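Local coordinates for translation initiation factor eif-2b-like protein (Chaetomium thermophilum, PDB 4ZEO), which forms the delta subunit of eIF2B, the guanine nucleotide exchange factor for eIF2, and probably takes part in regulating translation initiation, at residues L160-Q165 and K179-A184. Sequence-based numbering, arbitrary orientation.
Sequences LAVGQQ and KATLLA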
ATOM      1  N   LEU A 160      -9.153 -18.238  -4.362  1.00 48.52           N
ATOM      2  CA  LEU A 160      -9.547 -18.848  -3.111  1.00 49.59           C
ATOM      3  C   LEU A 160      -8.399 -18.799  -2.076  1.00 52.73           C
ATOM      4  O   LEU A 160      -8.595 -18.408  -0.922  1.00 53.68           O
ATOM      5  CB  LEU A 160      -9.938 -20.289  -3.385  1.00 51.45           C
ATOM      6  CG  LEU A 160     -10.724 -21.003  -2.308  1.00 54.63           C
ATOM      7  CD1 LEU A 160     -12.149 -20.458  -2.333  1.00 53.39           C
ATOM      8  CD2 LEU A 160     -10.674 -22.515  -2.505  1.00 58.06           C
ATOM      9  N   ALA A 161      -7.197 -19.160  -2.521  1.00 53.02           N
ATOM     10  CA  ALA A 161      -6.012 -19.148  -1.676  1.00 54.63           C
ATOM     11  C   ALA A 161      -5.672 -17.728  -1.229  1.00 54.18           C
ATOM     12  O   ALA A 161      -5.371 -17.505  -0.060  1.00 56.20           O
ATOM     13  CB  ALA A 161      -4.835 -19.774  -2.395  1.00 55.84           C
ATOM     14  N   VAL A 162      -5.719 -16.769  -2.148  1.00 50.76           N
ATOM     15  CA  VAL A 162      -5.418 -15.385  -1.782  1.00 48.05           C
ATOM     16  C   VAL A 162      -6.415 -14.814  -0.768  1.00 47.79           C
ATOM     17  O   VAL A 162      -6.012 -14.159   0.190  1.00 48.15           O
ATOM     18  CB  VAL A 162      -5.359 -14.474  -3.026  1.00 45.36           C
ATOM     19  CG1 VAL A 162      -5.449 -13.005  -2.646  1.00 43.94           C
ATOM     20  CG2 VAL A 162      -4.100 -14.759  -3.817  1.00 45.28           C
ATOM     21  N   GLY A 163      -7.707 -15.070  -0.973  1.00 46.08           N
ATOM     22  CA  GLY A 163      -8.739 -14.607  -0.062  1.00 44.02           C
ATOM     23  C   GLY A 163      -8.594 -15.209   1.320  1.00 46.73           C
ATOM     24  O   GLY A 163      -8.750 -14.532   2.347  1.00 46.98           O
ATOM     25  N   GLN A 164      -8.269 -16.492   1.355  1.00 48.83           N
ATOM     26  CA  GLN A 164      -8.049 -17.144   2.633  1.00 51.69           C
ATOM     27  C   GLN A 164      -6.898 -16.446   3.362  1.00 52.32           C
ATOM     28  O   GLN A 164      -6.978 -16.206   4.568  1.00 52.21           O
ATOM     29  CB  GLN A 164      -7.759 -18.625   2.438  1.00 54.08           C
ATOM     30  CG  GLN A 164      -9.017 -19.430   2.174  1.00 54.92           C
ATOM     31  CD  GLN A 164      -8.743 -20.740   1.492  1.00 57.95           C
ATOM     32  OE1 GLN A 164      -7.599 -21.183   1.401  1.00 60.57           O
ATOM     33  NE2 GLN A 164      -9.796 -21.380   1.017  1.00 58.73           N
ATOM     34  N   GLN A 165      -5.855 -16.076   2.617  1.00 52.84           N
ATOM     35  CA  GLN A 165      -4.728 -15.355   3.197  1.00 57.16           C
ATOM     36  C   GLN A 165      -5.146 -13.998   3.740  1.00 54.29           C
ATOM     37  O   GLN A 165      -4.666 -13.575   4.781  1.00 56.50           O
ATOM     38  CB  GLN A 165      -3.630 -15.197   2.166  1.00 61.14           C
ATOM     39  CG  GLN A 165      -3.057 -16.511   1.723  1.00 68.76           C
ATOM     40  CD  GLN A 165      -2.135 -16.360   0.550  1.00 73.77           C
ATOM     41  OE1 GLN A 165      -1.450 -15.349   0.403  1.00 80.03           O
ATOM     42  NE2 GLN A 165      -2.127 -17.356  -0.312  1.00 73.45           N
ATOM     43  N   LYS A 179      -1.218  -6.930  -4.994  1.00 40.81           N
ATOM     44  CA  LYS A 179      -0.348  -7.756  -5.821  1.00 43.95           C
ATOM     45  C   LYS A 179      -0.807  -9.211  -5.869  1.00 46.61           C
ATOM     46  O   LYS A 179      -0.840  -9.813  -6.938  1.00 52.78           O
ATOM     47  CB  LYS A 179       1.093  -7.698  -5.308  1.00 44.00           C
ATOM     48  CG  LYS A 179       2.111  -8.166  -6.312  1.00 45.40           C
ATOM     49  CD  LYS A 179       3.493  -8.323  -5.696  1.00 44.93           C
ATOM     50  CE  LYS A 179       4.471  -8.842  -6.715  1.00 47.37           C
ATOM     51  NZ  LYS A 179       5.929  -8.784  -6.294  1.00 52.23           N
ATOM     52  N   ALA A 180      -1.172  -9.766  -4.717  1.00 43.31           N
ATOM     53  CA  ALA A 180      -1.638 -11.141  -4.656  1.00 43.03           C
ATOM     54  C   ALA A 180      -2.905 -11.280  -5.505  1.00 43.05           C
ATOM     55  O   ALA A 180      -3.044 -12.223  -6.283  1.00 45.23           O
ATOM     56  CB  ALA A 180      -1.899 -11.552  -3.193  1.00 42.47           C
ATOM     57  N   THR A 181      -3.785 -10.287  -5.398  1.00 39.32           N
ATOM     58  CA  THR A 181      -5.014 -10.244  -6.168  1.00 35.94           C
ATOM     59  C   THR A 181      -4.758 -10.171  -7.669  1.00 39.83           C
ATOM     60  O   THR A 181      -5.379 -10.904  -8.441  1.00 44.23           O
ATOM     61  CB  THR A 181      -5.880  -9.032  -5.769  1.00 33.61           C
ATOM     62  OG1 THR A 181      -6.144  -9.065  -4.364  1.00 34.69           O
ATOM     63  CG2 THR A 181      -7.204  -9.019  -6.532  1.00 31.22           C
ATOM     64  N   LEU A 182      -3.861  -9.283  -8.089  1.00 39.02           N
ATOM     65  CA  LEU A 182      -3.575  -9.122  -9.512  1.00 38.13           C
ATOM     66  C   LEU A 182      -2.974 -10.403 -10.090  1.00 41.27           C
ATOM     67  O   LEU A 182      -3.297 -10.788 -11.207  1.00 42.56           O
ATOM     68  CB  LEU A 182      -2.625  -7.941  -9.751  1.00 37.70           C
ATOM     69  CG  LEU A 182      -3.310  -6.600  -9.432  1.00 35.15           C
ATOM     70  CD1 LEU A 182      -2.411  -5.387  -9.626  1.00 33.65           C
ATOM     71  CD2 LEU A 182      -4.553  -6.465 -10.242  1.00 34.96           C
ATOM     72  N   LEU A 183      -2.102 -11.064  -9.328  1.00 41.48           N
ATOM     73  CA  LEU A 183      -1.517 -12.322  -9.777  1.00 43.98           C
ATOM     74  C   LEU A 183      -2.542 -13.456  -9.851  1.00 44.14           C
ATOM     75  O   LEU A 183      -2.496 -14.268 -10.766  1.00 50.09           O
ATOM     76  CB  LEU A 183      -0.367 -12.738  -8.865  1.00 46.28           C
ATOM     77  CG  LEU A 183       0.896 -11.888  -8.948  1.00 46.79           C
ATOM     78  CD1 LEU A 183       1.899 -12.355  -7.912  1.00 47.88           C
ATOM     79  CD2 LEU A 183       1.487 -11.909 -10.352  1.00 48.14           C
ATOM     80  N   ALA A 184      -3.459 -13.521  -8.895  1.00 39.60           N
ATOM     81  CA  ALA A 184      -4.507 -14.532  -8.949  1.00 40.03           C
ATOM     82  C   ALA A 184      -5.411 -14.283 -10.156  1.00 41.99           C
ATOM     83  O   ALA A 184      -5.784 -15.227 -10.885  1.00 42.66           O
ATOM     84  CB  ALA A 184      -5.318 -14.545  -7.664  1.00 38.40           C
TER
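Both methyls of V162 lie over one face of the flat peptide group joining A180 to T181, CG1 above the C-N bond and CG2 above and slightly beyond the oxygen, 3.7 Å from A180 O; at the group's edge, that oxygen accepts the helical hydrogen bond from A184 N. The motif is an antiparallel helical hairpin, helices 157-168 and 174-191, in the helical part of the subunit; the axes of segments 160-165 and 179-184 come within 9.7 Å and run nearly antiparallel (166°). Small residues suit the second helix: A180 and A184, one turn apart, expose only methyls, giving the branched valine room beside the backbone. A chi1 of 164° sets CG1 opposite the backbone N and CG2 opposite the carbonyl carbon: both branches touch A180 CB at 3.9 Å, and CG2 additionally touches A184 CB at 4.0 Å. With an alanine in place of V162, the A180 and A184 methyls lose the branches that touch them, and a gap would probably open over the peptide face. A184 extends the seam by touching A158 and V159 of the first helix. Threonine suits the buried position 181 because it can satisfy its hydroxyl locally: T181 OG1, 4.4 Å from V162 CG1, is hydrogen-bonded to the carbonyl oxygen of R177.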